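Local coordinates for protein pectate lyase (PDB 5AMV) that cleaves polygalacturonate by a calcium-dependent elimination, releasing oligosaccharides with unsaturated galacturonosyl groups at their non-reducing ends, at residues N144-S149 and N185-G190; Q225-N230 and S248-S253; G231-T236 and K263-L268; R279-R284 and Y308-G313. One frame throughout, in Å; residues are numbered along the deposited sequence. Where two conformers were deposited one is given.

The four contacts each join neighbouring turns of the parallel beta-helix. Interactions 1 and 2 share a sheet: strands 186-189 and 226-229 are neighbours in it, the centres of the two contacts lie about 10 Å apart, and the calcium sits beside D227 of interaction 2, about 5 Å from the side chain of T187 in interaction 1. Interaction 4 continues from interaction 2, since strand 282-283 pairs with 247-251, and carries R279 and R282 to the galacturonate; the R279 side chain is about 7 Å from the calcium. Interaction 3 lies behind this surface, with A232 about 12 Å from the metal by nearest side-chain atoms, and packs I266 and L268 against F251 of interaction 2.

Interaction 1: residues N144-S149 and N185-G190; sequences NFQIKS and NITING
Q146 and N189 meet through their carboxamides: N189 ND2 donates to Q146 OE1 at 2.9 Å and 163°. The acceptor lies in the plane of the N189 amide, but the N-H arrives from above the carbonyl plane of Q146, the two amides being turned 45° against each other. The Q146 chain is extended, with CG opposite the backbone N (chi1 179°), and this carries OE1 across to N189 on the next strand. Alongside, CG of K148 rests 3.5 Å from N189 O, while its ammonium goes off to a salt bridge with E48. Beneath these side chains the strands 144-147 and 186-189 run parallel, zipped by T187 N to F145 O (2.8 Å) and I147 N to T187 O (2.8 Å). On the other face, turned into the beta-helix, CD1 of I147 lies 3.9 Å from CG2 of I186, side by side, with strand 194-197 packed behind them. Further out, Q146 NE2 binds D124 and N189 OD1 accepts from N230, while T187 OG1 is held by the calcium ligand D184. A leucine in place of Q146 would probably leave N189 ND2 and D124 without their amide mate, though N230 would still hold the N189 amide. The chemistry thus divides by face: apolar packing inside, and outside a relay of polar groups running D124, Q146, N189, N230 over successive strands.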
loop_
_atom_site.group_PDB
_atom_site.type_symbol
_atom_site.label_atom_id
_atom_site.label_comp_id
_atom_site.label_asym_id
_atom_site.label_seq_id
_atom_site.Cartn_x
_atom_site.Cartn_y
_atom_site.Cartn_z
ATOM N N ASN A 144 -1.981 3.458 10.302
ATOM C CA ASN A 144 -1.360 3.870 9.028
ATOM C C ASN A 144 0.032 4.302 9.390
ATOM O O ASN A 144 0.212 5.338 10.051
ATOM C CB ASN A 144 -2.189 5.013 8.427
ATOM C CG ASN A 144 -1.647 5.531 7.069
ATOM O OD1 ASN A 144 -0.526 5.218 6.588
ATOM N ND2 ASN A 144 -2.461 6.306 6.454
ATOM N N PHE A 145 1.037 3.499 9.015
ATOM C CA PHE A 145 2.441 3.909 9.209
ATOM C C PHE A 145 2.815 4.841 8.058
ATOM O O PHE A 145 2.608 4.479 6.906
ATOM C CB PHE A 145 3.403 2.709 9.184
ATOM C CG PHE A 145 3.404 1.849 10.432
ATOM C CD1 PHE A 145 2.496 2.049 11.476
ATOM C CD2 PHE A 145 4.297 0.759 10.496
ATOM C CE1 PHE A 145 2.497 1.205 12.626
ATOM C CE2 PHE A 145 4.317 -0.084 11.628
ATOM C CZ PHE A 145 3.413 0.134 12.677
ATOM N N GLN A 146 3.347 6.038 8.364
ATOM C CA GLN A 146 3.826 6.932 7.291
ATOM C C GLN A 146 5.347 6.985 7.340
ATOM O O GLN A 146 5.920 7.121 8.416
ATOM C CB GLN A 146 3.227 8.356 7.448
ATOM C CG GLN A 146 3.762 9.246 6.345
ATOM C CD GLN A 146 3.091 10.607 6.214
ATOM O OE1 GLN A 146 2.613 10.958 5.116
ATOM N NE2 GLN A 146 3.091 11.400 7.299
ATOM N N ILE A 147 5.993 6.826 6.188
ATOM C CA ILE A 147 7.445 6.875 6.142
ATOM C C ILE A 147 7.861 8.035 5.245
ATOM O O ILE A 147 7.692 7.964 4.021
ATOM C CB ILE A 147 8.112 5.515 5.682
ATOM C CG1 ILE A 147 7.567 4.337 6.489
ATOM C CG2 ILE A 147 9.635 5.644 5.797
ATOM C CD1 ILE A 147 7.807 2.935 5.797
ATOM N N LYS A 148 8.385 9.105 5.851
ATOM C CA LYS A 148 8.916 10.254 5.099
ATOM C C LYS A 148 10.431 10.268 5.161
ATOM O O LYS A 148 11.079 11.073 4.491
ATOM C CB LYS A 148 8.405 11.590 5.707
ATOM C CG LYS A 148 6.900 11.622 5.885
ATOM C CD LYS A 148 6.357 13.024 6.327
ATOM C CE LYS A 148 6.798 13.377 7.742
ATOM N NZ LYS A 148 6.386 14.785 8.126
ATOM N N SER A 149 10.979 9.354 5.944
ATOM C CA SER A 149 12.389 9.342 6.299
ATOM C C SER A 149 13.178 8.341 5.445
ATOM O O SER A 149 12.627 7.647 4.565
ATOM C CB SER A 149 12.475 8.936 7.767
ATOM O OG SER A 149 11.884 7.648 7.930
ATOM N N ASN A 185 -2.351 1.225 4.882
ATOM C CA ASN A 185 -1.591 0.522 5.937
ATOM C C ASN A 185 -0.183 1.131 6.074
ATOM O O ASN A 185 0.266 1.415 7.189
ATOM C CB ASN A 185 -1.522 -0.988 5.643
ATOM C CG ASN A 185 -2.884 -1.550 5.342
ATOM O OD1 ASN A 185 -3.156 -1.953 4.193
ATOM N ND2 ASN A 185 -3.776 -1.595 6.361
ATOM N N ILE A 186 0.474 1.371 4.931
ATOM C CA ILE A 186 1.788 2.025 4.925
ATOM C C ILE A 186 1.805 3.045 3.769
ATOM O O ILE A 186 1.480 2.702 2.618
ATOM C CB ILE A 186 2.946 1.010 4.701
ATOM C CG1 ILE A 186 2.969 -0.039 5.810
ATOM C CG2 ILE A 186 4.324 1.748 4.609
ATOM C CD1 ILE A 186 3.950 -1.196 5.524
ATOM N N THR A 187 2.135 4.296 4.116
ATOM C CA THR A 187 2.210 5.364 3.158
ATOM C C THR A 187 3.676 5.816 3.090
ATOM O O THR A 187 4.196 6.345 4.063
ATOM C CB THR A 187 1.329 6.580 3.616
ATOM O OG1 THR A 187 -0.030 6.177 3.876
ATOM C CG2 THR A 187 1.373 7.657 2.551
ATOM N N ILE A 188 4.338 5.632 1.941
ATOM C CA ILE A 188 5.707 6.141 1.765
ATOM C C ILE A 188 5.618 7.488 1.124
ATOM O O ILE A 188 5.255 7.589 -0.048
ATOM C CB ILE A 188 6.580 5.171 0.938
ATOM C CG1 ILE A 188 6.477 3.764 1.541
ATOM C CG2 ILE A 188 8.033 5.677 0.894
ATOM C CD1 ILE A 188 7.243 2.653 0.716
ATOM N N ASN A 189 5.843 8.543 1.912
ATOM C CA ASN A 189 5.618 9.891 1.439
ATOM C C ASN A 189 6.977 10.603 1.442
ATOM O O ASN A 189 7.361 11.165 2.441
ATOM C CB ASN A 189 4.586 10.567 2.369
ATOM C CG ASN A 189 4.438 12.034 2.127
ATOM O OD1 ASN A 189 4.865 12.558 1.095
ATOM N ND2 ASN A 189 3.791 12.727 3.082
ATOM N N GLY A 190 7.713 10.512 0.334
ATOM C CA GLY A 190 9.070 11.029 0.259
ATOM C C GLY A 190 10.102 10.081 0.849
ATOM O O GLY A 190 11.294 10.343 0.787
HETATM O O HOH W 1 10.002 13.067 3.015
#

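Interaction 2: residues Q225-N230 and S248-S253; sequences QTDASN and SSIFGS. With CA (calcium ion), chain C.
Segments 225-230 and 248-253 run 15° apart and meet at a single bridge, A228 with F251, where A228 N binds I250 O and G252 N binds A228 O. Upstream a side chain takes over: I250 N donates to D227 OD1 at 2.9 Å, coming from above the carboxylate plane, in place of the T226 carbonyl. The other oxygen, D227 OD2, binds the calcium at 2.3 Å, alongside D184, D223 and three waters, so one carboxylate ties the metal to the next turn of the parallel beta-helix. CG2 of I250 presses on it, 3.3 Å from D227 CG. At the start S248 O takes two N-H groups, Q225 N at 2.8 Å and T226 N at 3.2 Å. S248 OG donates to Q225 OE1 at 2.9 Å, in the carbonyl plane and on a lone pair. With an alanine at Q225 the S248 hydroxyl would probably lose its acceptor, and a gap would open beside it. T226 OG1 and S249 OG share a 3.1 Å hydrogen bond, T226 OG1 also binding Y242. Inward, the edge of the F251 ring meets T226 O. Strand 186-189 flanks 226-229, strand 282-283 pairs in parallel with 247-251 on its far side, and 266-274 packs against A228 and F251.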
loop_
_atom_site.group_PDB
_atom_site.type_symbol
_atom_site.label_atom_id
_atom_site.label_comp_id
_atom_site.label_asym_id
_atom_site.label_seq_id
_atom_site.Cartn_x
_atom_site.Cartn_y
_atom_site.Cartn_z
ATOM N N GLN A 225 -2.807 0.027 0.446
ATOM C CA GLN A 225 -2.140 -0.915 1.337
ATOM C C GLN A 225 -0.701 -0.436 1.520
ATOM O O GLN A 225 -0.304 -0.111 2.635
ATOM C CB GLN A 225 -2.211 -2.335 0.744
ATOM C CG GLN A 225 -3.678 -2.713 0.598
ATOM C CD GLN A 225 -3.827 -4.148 0.154
ATOM O OE1 GLN A 225 -3.492 -4.502 -0.951
ATOM N NE2 GLN A 225 -4.337 -4.982 1.056
ATOM N N THR A 226 0.052 -0.390 0.438
ATOM C CA THR A 226 1.422 0.118 0.450
ATOM C C THR A 226 1.538 1.112 -0.723
ATOM O O THR A 226 1.725 0.706 -1.870
ATOM C CB THR A 226 2.472 -1.020 0.328
ATOM O OG1 THR A 226 2.177 -1.837 -0.834
ATOM C CG2 THR A 226 2.453 -1.942 1.568
ATOM N N ASP A 227 1.433 2.392 -0.409
ATOM C CA ASP A 227 1.460 3.439 -1.446
ATOM C C ASP A 227 2.768 4.219 -1.361
ATOM O O ASP A 227 3.431 4.284 -0.295
ATOM C CB ASP A 227 0.277 4.410 -1.254
ATOM C CG ASP A 227 -1.063 3.795 -1.625
ATOM O OD1 ASP A 227 -1.119 2.699 -2.261
ATOM O OD2 ASP A 227 -2.074 4.456 -1.308
ATOM N N ALA A 228 3.151 4.830 -2.479
ATOM C CA ALA A 228 4.379 5.640 -2.544
ATOM C C ALA A 228 4.143 6.891 -3.380
ATOM O O ALA A 228 3.615 6.806 -4.450
ATOM C CB ALA A 228 5.548 4.828 -3.097
ATOM N N SER A 229 4.499 8.054 -2.828
ATOM C CA SER A 229 4.235 9.346 -3.457
ATOM C C SER A 229 5.344 10.326 -3.120
ATOM O O SER A 229 6.238 10.037 -2.316
ATOM C CB SER A 229 2.907 9.936 -2.960
ATOM O OG SER A 229 1.828 9.049 -3.193
ATOM N N ASN A 230 5.282 11.501 -3.745
ATOM C CA ASN A 230 6.138 12.641 -3.407
ATOM C C ASN A 230 7.650 12.360 -3.371
ATOM O O ASN A 230 8.375 12.655 -2.391
ATOM C CB ASN A 230 5.609 13.315 -2.138
ATOM C CG ASN A 230 4.162 13.782 -2.295
ATOM O OD1 ASN A 230 3.744 14.173 -3.387
ATOM N ND2 ASN A 230 3.384 13.695 -1.216
ATOM N N SER A 248 -4.676 -1.630 -4.078
ATOM C CA SER A 248 -3.516 -2.094 -3.293
ATOM C C SER A 248 -2.350 -1.131 -3.162
ATOM O O SER A 248 -1.930 -0.799 -2.058
ATOM C CB SER A 248 -2.967 -3.367 -3.897
ATOM O OG SER A 248 -1.794 -3.765 -3.224
ATOM N N SER A 249 -1.777 -0.737 -4.300
ATOM C CA SER A 249 -0.472 -0.108 -4.317
ATOM C C SER A 249 -0.443 0.946 -5.405
ATOM O O SER A 249 -0.393 0.604 -6.587
ATOM C CB SER A 249 0.624 -1.159 -4.591
ATOM O OG SER A 249 0.654 -2.149 -3.555
ATOM N N ILE A 250 -0.464 2.220 -5.008
ATOM C CA ILE A 250 -0.356 3.305 -6.000
ATOM C C ILE A 250 1.005 3.980 -5.818
ATOM O O ILE A 250 1.331 4.491 -4.705
ATOM C CB ILE A 250 -1.576 4.340 -5.966
ATOM C CG1 ILE A 250 -1.362 5.445 -7.026
ATOM C CG2 ILE A 250 -1.719 4.980 -4.659
ATOM C CD1 ILE A 250 -2.683 6.138 -7.520
ATOM N N PHE A 251 1.759 4.046 -6.909
ATOM C CA PHE A 251 3.115 4.646 -6.867
ATOM C C PHE A 251 3.088 5.852 -7.787
ATOM O O PHE A 251 2.981 5.686 -9.007
ATOM C CB PHE A 251 4.212 3.665 -7.345
ATOM C CG PHE A 251 4.255 2.339 -6.605
ATOM C CD1 PHE A 251 3.779 2.216 -5.316
ATOM C CD2 PHE A 251 4.815 1.205 -7.232
ATOM C CE1 PHE A 251 3.858 1.004 -4.648
ATOM C CE2 PHE A 251 4.925 -0.027 -6.544
ATOM C CZ PHE A 251 4.424 -0.129 -5.260
ATOM N N GLY A 252 3.109 7.052 -7.193
ATOM C CA GLY A 252 2.983 8.296 -7.960
ATOM C C GLY A 252 1.538 8.719 -7.911
ATOM O O GLY A 252 0.684 8.110 -8.582
ATOM N N SER A 253 1.267 9.768 -7.142
ATOM C CA SER A 253 -0.113 10.155 -6.789
ATOM C C SER A 253 -0.763 11.087 -7.815
ATOM O O SER A 253 -1.984 11.314 -7.764
ATOM C CB SER A 253 -0.076 10.888 -5.446
ATOM O OG SER A 253 0.717 12.062 -5.615
HETATM CA CA CA C . -2.884 6.326 -0.159
HETATM O O HOH W 2 3.493 11.385 -5.986
HETATM O O HOH W 3 -3.421 6.968 -2.349
HETATM O O HOH W 4 -0.977 7.543 -0.673
HETATM O O HOH W 5 -3.570 7.960 1.376
#

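Interaction 3: residues G231-T236 and K263-L268; sequences GANYIT and KLKITL
K265, I235 and N233 give up the most surface here. N233 reaches over with its carboxamide, and OD1 accepts from K265 N at 2.9 Å and 157°, in the carbonyl plane, so a side chain does the work of a strand carbonyl. The same oxygen lies 3.2 Å from K265 CB; the lysine chain runs on, its CD 3.8 Å from Y234 CE1, before its ammonium turns to G262 O. N233 ND2 sits over one face of the Y234 ring, offset toward the rim; Y17 also stacks on Y234. Y234, with positive phi (69°), marks a corner of the right-handed parallel beta-helix, where the chain leaves the sheet of 226-229 for strand 235-245, and L264, likewise positive, lies close by on the following turn. At the corner K265 O takes I235 N at 3.0 Å and, weakly, Y234 N; regular parallel pairing follows with T267 N to I235 O at 2.8 Å. I235 and I266 lie side by side, pointing the same way into the interior. I235 CB lies 3.8 Å from I266 CG1; with its own CG1 turned beside the backbone N (chi1 -65°), I235 CD1 also reaches that atom, at 3.9 Å. I188 covers I235, and F251 packs against I266.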
loop_
_atom_site.group_PDB
_atom_site.type_symbol
_atom_site.label_atom_id
_atom_site.label_comp_id
_atom_site.label_asym_id
_atom_site.label_seq_id
_atom_site.Cartn_x
_atom_site.Cartn_y
_atom_site.Cartn_z
ATOM N N GLY A 231 8.113 11.724 -4.441
ATOM C CA GLY A 231 9.532 11.499 -4.646
ATOM C C GLY A 231 10.095 10.348 -3.841
ATOM O O GLY A 231 11.323 10.187 -3.757
ATOM N N ALA A 232 9.199 9.523 -3.260
ATOM C CA ALA A 232 9.621 8.282 -2.637
ATOM C C ALA A 232 10.584 7.544 -3.585
ATOM O O ALA A 232 10.390 7.586 -4.793
ATOM C CB ALA A 232 8.385 7.397 -2.335
ATOM N N ASN A 233 11.605 6.879 -3.066
ATOM C CA ASN A 233 12.625 6.304 -3.974
ATOM C C ASN A 233 13.476 5.251 -3.282
ATOM O O ASN A 233 13.776 5.380 -2.094
ATOM C CB ASN A 233 13.557 7.452 -4.473
ATOM C CG ASN A 233 14.066 7.268 -5.884
ATOM O OD1 ASN A 233 13.585 6.453 -6.666
ATOM N ND2 ASN A 233 15.104 8.047 -6.217
ATOM N N TYR A 234 13.874 4.228 -4.042
ATOM C CA TYR A 234 14.791 3.180 -3.559
ATOM C C TYR A 234 14.116 2.329 -2.518
ATOM O O TYR A 234 14.410 2.410 -1.306
ATOM C CB TYR A 234 16.138 3.715 -3.051
ATOM C CG TYR A 234 16.849 4.631 -4.028
ATOM C CD1 TYR A 234 17.076 4.215 -5.354
ATOM C CD2 TYR A 234 17.301 5.896 -3.624
ATOM C CE1 TYR A 234 17.758 5.027 -6.246
ATOM C CE2 TYR A 234 17.964 6.749 -4.550
ATOM C CZ TYR A 234 18.176 6.277 -5.837
ATOM O OH TYR A 234 18.852 7.083 -6.753
ATOM N N ILE A 235 13.217 1.483 -3.026
ATOM C CA ILE A 235 12.320 0.721 -2.164
ATOM C C ILE A 235 12.197 -0.694 -2.695
ATOM O O ILE A 235 12.050 -0.892 -3.904
ATOM C CB ILE A 235 10.911 1.365 -2.214
ATOM C CG1 ILE A 235 10.969 2.781 -1.614
ATOM C CG2 ILE A 235 9.847 0.497 -1.472
ATOM C CD1 ILE A 235 9.834 3.702 -2.123
ATOM N N THR A 236 12.242 -1.675 -1.800
ATOM C CA THR A 236 11.990 -3.043 -2.190
ATOM C C THR A 236 10.805 -3.542 -1.379
ATOM O O THR A 236 10.821 -3.395 -0.160
ATOM C CB THR A 236 13.211 -3.930 -1.921
ATOM O OG1 THR A 236 14.277 -3.498 -2.788
ATOM C CG2 THR A 236 12.919 -5.424 -2.199
ATOM N N LYS A 263 12.266 9.191 -10.027
ATOM C CA LYS A 263 12.127 8.651 -8.658
ATOM C C LYS A 263 11.142 7.481 -8.707
ATOM O O LYS A 263 10.956 6.869 -9.771
ATOM C CB LYS A 263 11.685 9.731 -7.686
ATOM C CG LYS A 263 12.617 10.998 -7.778
ATOM C CD LYS A 263 12.515 11.904 -6.598
ATOM C CE LYS A 263 13.700 12.882 -6.526
ATOM N NZ LYS A 263 13.443 14.006 -7.484
ATOM N N LEU A 264 10.590 7.106 -7.550
ATOM C CA LEU A 264 9.645 5.972 -7.497
ATOM C C LEU A 264 10.330 4.709 -8.020
ATOM O O LEU A 264 9.727 3.893 -8.685
ATOM C CB LEU A 264 8.325 6.288 -8.258
ATOM C CG LEU A 264 7.526 7.457 -7.652
ATOM C CD1 LEU A 264 6.378 7.941 -8.530
ATOM C CD2 LEU A 264 6.972 7.066 -6.229
ATOM N N LYS A 265 11.606 4.544 -7.703
ATOM C CA LYS A 265 12.358 3.354 -8.048
ATOM C C LYS A 265 12.058 2.329 -6.981
ATOM O O LYS A 265 12.575 2.386 -5.853
ATOM C CB LYS A 265 13.858 3.630 -8.145
ATOM C CG LYS A 265 14.172 4.486 -9.375
ATOM C CD LYS A 265 15.665 4.788 -9.381
ATOM C CE LYS A 265 16.167 5.244 -10.772
ATOM N NZ LYS A 265 15.434 6.450 -11.299
ATOM N N ILE A 266 11.218 1.383 -7.390
ATOM C CA ILE A 266 10.652 0.356 -6.493
ATOM C C ILE A 266 10.774 -1.013 -7.162
ATOM O O ILE A 266 10.451 -1.183 -8.347
ATOM C CB ILE A 266 9.185 0.684 -6.217
ATOM C CG1 ILE A 266 9.062 2.054 -5.517
ATOM C CG2 ILE A 266 8.542 -0.429 -5.340
ATOM C CD1 ILE A 266 7.651 2.647 -5.687
ATOM N N THR A 267 11.176 -2.000 -6.378
ATOM C CA THR A 267 11.168 -3.386 -6.818
ATOM C C THR A 267 10.106 -4.157 -6.059
ATOM O O THR A 267 10.106 -4.151 -4.838
ATOM C CB THR A 267 12.542 -4.047 -6.582
ATOM O OG1 THR A 267 13.534 -3.322 -7.316
ATOM C CG2 THR A 267 12.594 -5.528 -7.010
ATOM N N LEU A 268 9.211 -4.802 -6.800
ATOM C CA LEU A 268 8.215 -5.682 -6.185
ATOM C C LEU A 268 8.498 -7.103 -6.586
ATOM O O LEU A 268 8.408 -7.436 -7.772
ATOM C CB LEU A 268 6.790 -5.347 -6.670
ATOM C CG LEU A 268 6.348 -3.884 -6.478
ATOM C CD1 LEU A 268 4.914 -3.744 -6.921
ATOM C CD2 LEU A 268 6.432 -3.454 -5.016
HETATM O O HOH W 6 16.960 8.243 -8.799
#

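Interaction 4: residues R279-R284 and Y308-G313; sequences RAPRVR and YAWGIG. With ADA (alpha-D-galactopyranuronic acid), chain B.
R282 can be followed from Y308 and G311, on the adjacent turn of the parallel beta-helix, out to the galacturonate in the substrate-binding cleft. Its CB skirts the hydroxyl of Y308. CG, set opposite the backbone N (chi1 -170°), passes 3.7 Å from OH of Y308 and 4.1 Å from CA of G311, where a side chain would run into it. The chain then bends at chi2, bringing CD next to the sugar carboxylate. NE donates to ADA O6B at 2.8 Å (166°) and NH2 to ADA O6A at 2.9 Å (162°), so two N-H groups grip the two oxygens from the edge of the guanidinium. NH1 turns the other way, 3.8 Å from CA of G313 and over the centre of the R284 guanidinium, which is salt-bridged to D255; F339 adds a cation-pi contact to R282. R279, inferred to be an active-site residue, adds a bond from NH2 to the ring oxygen ADA O5 at 3.0 Å. Its CG rests 3.3 Å from Y308 OH, and a water 2.6 Å from Y308 OH also binds R279 NE and ADA O6B. R282 thus holds the carboxylate directly, R279 bonds the ring oxygen and only weakly O6B, and Y308 reaches it through the water. Behind them a cis peptide leads into P281, whose CD lies beside CD1 of W310, while P281 O takes the N-H of G311 and G311 O that of V283. Strand 247-251 pairs with 282-283 on one side and 336-338 follows 310-312 on the other, with V283 and I312 resting on I318 of strand 317-326.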
loop_
_atom_site.group_PDB
_atom_site.type_symbol
_atom_site.label_atom_id
_atom_site.label_comp_id
_atom_site.label_asym_id
_atom_site.label_seq_id
_atom_site.Cartn_x
_atom_site.Cartn_y
_atom_site.Cartn_z
ATOM N N ARG A 279 -4.830 -1.806 -9.003
ATOM C CA ARG A 279 -3.596 -1.116 -8.566
ATOM C C ARG A 279 -2.604 -2.046 -7.906
ATOM O O ARG A 279 -2.338 -1.942 -6.712
ATOM C CB ARG A 279 -3.887 0.112 -7.661
ATOM C CG ARG A 279 -4.930 1.032 -8.295
ATOM C CD ARG A 279 -5.194 2.249 -7.438
ATOM N NE ARG A 279 -6.085 3.186 -8.108
ATOM C CZ ARG A 279 -6.420 4.390 -7.629
ATOM N NH1 ARG A 279 -5.953 4.809 -6.448
ATOM N NH2 ARG A 279 -7.216 5.185 -8.335
ATOM N N ALA A 280 -2.069 -2.976 -8.685
ATOM C CA ALA A 280 -1.141 -3.922 -8.109
ATOM C C ALA A 280 0.175 -4.103 -8.843
ATOM O O ALA A 280 0.537 -5.232 -9.193
ATOM C CB ALA A 280 -1.828 -5.282 -7.890
ATOM N N PRO A 281 0.920 -2.992 -9.112
ATOM C CA PRO A 281 0.670 -1.621 -8.688
ATOM C C PRO A 281 0.086 -0.764 -9.834
ATOM O O PRO A 281 0.179 -1.163 -11.010
ATOM C CB PRO A 281 2.086 -1.102 -8.394
ATOM C CG PRO A 281 2.906 -1.752 -9.458
ATOM C CD PRO A 281 2.262 -3.135 -9.727
ATOM N N ARG A 282 -0.425 0.413 -9.486
ATOM C CA ARG A 282 -0.680 1.467 -10.491
ATOM C C ARG A 282 0.476 2.447 -10.415
ATOM O O ARG A 282 0.760 2.952 -9.331
ATOM C CB ARG A 282 -1.962 2.224 -10.170
ATOM C CG ARG A 282 -2.421 3.173 -11.280
ATOM C CD ARG A 282 -3.120 4.376 -10.684
ATOM N NE ARG A 282 -3.859 5.140 -11.675
ATOM C CZ ARG A 282 -3.308 6.041 -12.508
ATOM N NH1 ARG A 282 -2.003 6.282 -12.492
ATOM N NH2 ARG A 282 -4.075 6.728 -13.363
ATOM N N VAL A 283 1.147 2.724 -11.539
ATOM C CA VAL A 283 2.384 3.498 -11.502
ATOM C C VAL A 283 2.279 4.741 -12.371
ATOM O O VAL A 283 1.745 4.682 -13.463
ATOM C CB VAL A 283 3.572 2.630 -12.038
ATOM C CG1 VAL A 283 4.914 3.418 -12.083
ATOM C CG2 VAL A 283 3.752 1.342 -11.158
ATOM N N ARG A 284 2.758 5.857 -11.847
ATOM C CA ARG A 284 3.120 7.005 -12.686
ATOM C C ARG A 284 4.632 7.184 -12.569
ATOM O O ARG A 284 5.183 7.010 -11.487
ATOM C CB ARG A 284 2.408 8.277 -12.231
ATOM C CG ARG A 284 0.902 8.273 -12.366
ATOM C CD ARG A 284 0.367 9.500 -11.622
ATOM N NE ARG A 284 -1.068 9.688 -11.835
ATOM C CZ ARG A 284 -2.016 9.222 -11.030
ATOM N NH1 ARG A 284 -1.716 8.550 -9.916
ATOM N NH2 ARG A 284 -3.290 9.461 -11.316
ATOM N N TYR A 308 -7.932 -5.299 -12.590
ATOM C CA TYR A 308 -6.663 -5.371 -13.310
ATOM C C TYR A 308 -5.515 -5.539 -12.334
ATOM O O TYR A 308 -5.688 -5.238 -11.147
ATOM C CB TYR A 308 -6.449 -4.146 -14.211
ATOM C CG TYR A 308 -6.154 -2.829 -13.481
ATOM C CD1 TYR A 308 -4.841 -2.505 -13.117
ATOM C CD2 TYR A 308 -7.197 -1.894 -13.172
ATOM C CE1 TYR A 308 -4.556 -1.286 -12.434
ATOM C CE2 TYR A 308 -6.919 -0.674 -12.503
ATOM C CZ TYR A 308 -5.586 -0.381 -12.188
ATOM O OH TYR A 308 -5.258 0.824 -11.575
ATOM N N ALA A 309 -4.358 -6.004 -12.828
ATOM C CA ALA A 309 -3.162 -6.095 -12.001
ATOM C C ALA A 309 -2.295 -4.839 -12.122
ATOM O O ALA A 309 -2.194 -4.044 -11.173
ATOM C CB ALA A 309 -2.345 -7.360 -12.374
ATOM N N TRP A 310 -1.699 -4.621 -13.302
ATOM C CA TRP A 310 -0.768 -3.488 -13.489
ATOM C C TRP A 310 -1.457 -2.273 -14.083
ATOM O O TRP A 310 -2.182 -2.385 -15.065
ATOM C CB TRP A 310 0.462 -3.867 -14.341
ATOM C CG TRP A 310 1.105 -5.085 -13.870
ATOM C CD1 TRP A 310 1.222 -5.513 -12.549
ATOM C CD2 TRP A 310 1.727 -6.103 -14.680
ATOM N NE1 TRP A 310 1.853 -6.743 -12.512
ATOM C CE2 TRP A 310 2.182 -7.123 -13.789
ATOM C CE3 TRP A 310 1.921 -6.266 -16.074
ATOM C CZ2 TRP A 310 2.829 -8.281 -14.233
ATOM C CZ3 TRP A 310 2.587 -7.447 -16.512
ATOM C CH2 TRP A 310 3.011 -8.432 -15.590
ATOM N N GLY A 311 -1.238 -1.105 -13.488
ATOM C CA GLY A 311 -1.897 0.107 -14.002
ATOM C C GLY A 311 -0.827 0.920 -14.681
ATOM O O GLY A 311 0.116 1.396 -14.032
ATOM N N ILE A 312 -0.953 1.054 -16.005
ATOM C CA ILE A 312 0.056 1.764 -16.805
ATOM C C ILE A 312 -0.305 3.240 -16.839
ATOM O O ILE A 312 -1.090 3.682 -17.699
ATOM C CB ILE A 312 0.126 1.178 -18.250
ATOM C CG1 ILE A 312 0.147 -0.365 -18.237
ATOM C CG2 ILE A 312 1.341 1.737 -18.993
ATOM C CD1 ILE A 312 1.170 -1.019 -17.285
ATOM N N GLY A 313 0.216 3.991 -15.869
ATOM C CA GLY A 313 -0.096 5.422 -15.675
ATOM C C GLY A 313 0.860 6.294 -16.487
ATOM O O GLY A 313 1.812 5.775 -17.082
HETATM C C1 ADA B . -10.334 4.644 -10.031
HETATM C C2 ADA B . -10.730 6.046 -9.536
HETATM C C3 ADA B . -10.605 7.065 -10.673
HETATM C C4 ADA B . -9.198 7.078 -11.245
HETATM C C5 ADA B . -8.848 5.674 -11.726
HETATM C C6 ADA B . -7.370 5.661 -12.047
HETATM O O2 ADA B . -12.116 5.994 -9.167
HETATM O O3 ADA B . -10.890 8.381 -10.179
HETATM O O4 ADA B . -8.290 7.440 -10.185
HETATM O O5 ADA B . -9.058 4.691 -10.672
HETATM O O6B ADA B . -6.656 4.829 -11.423
HETATM O O6A ADA B . -6.885 6.483 -12.890
HETATM O O HOH W 7 -7.140 2.299 -10.680
#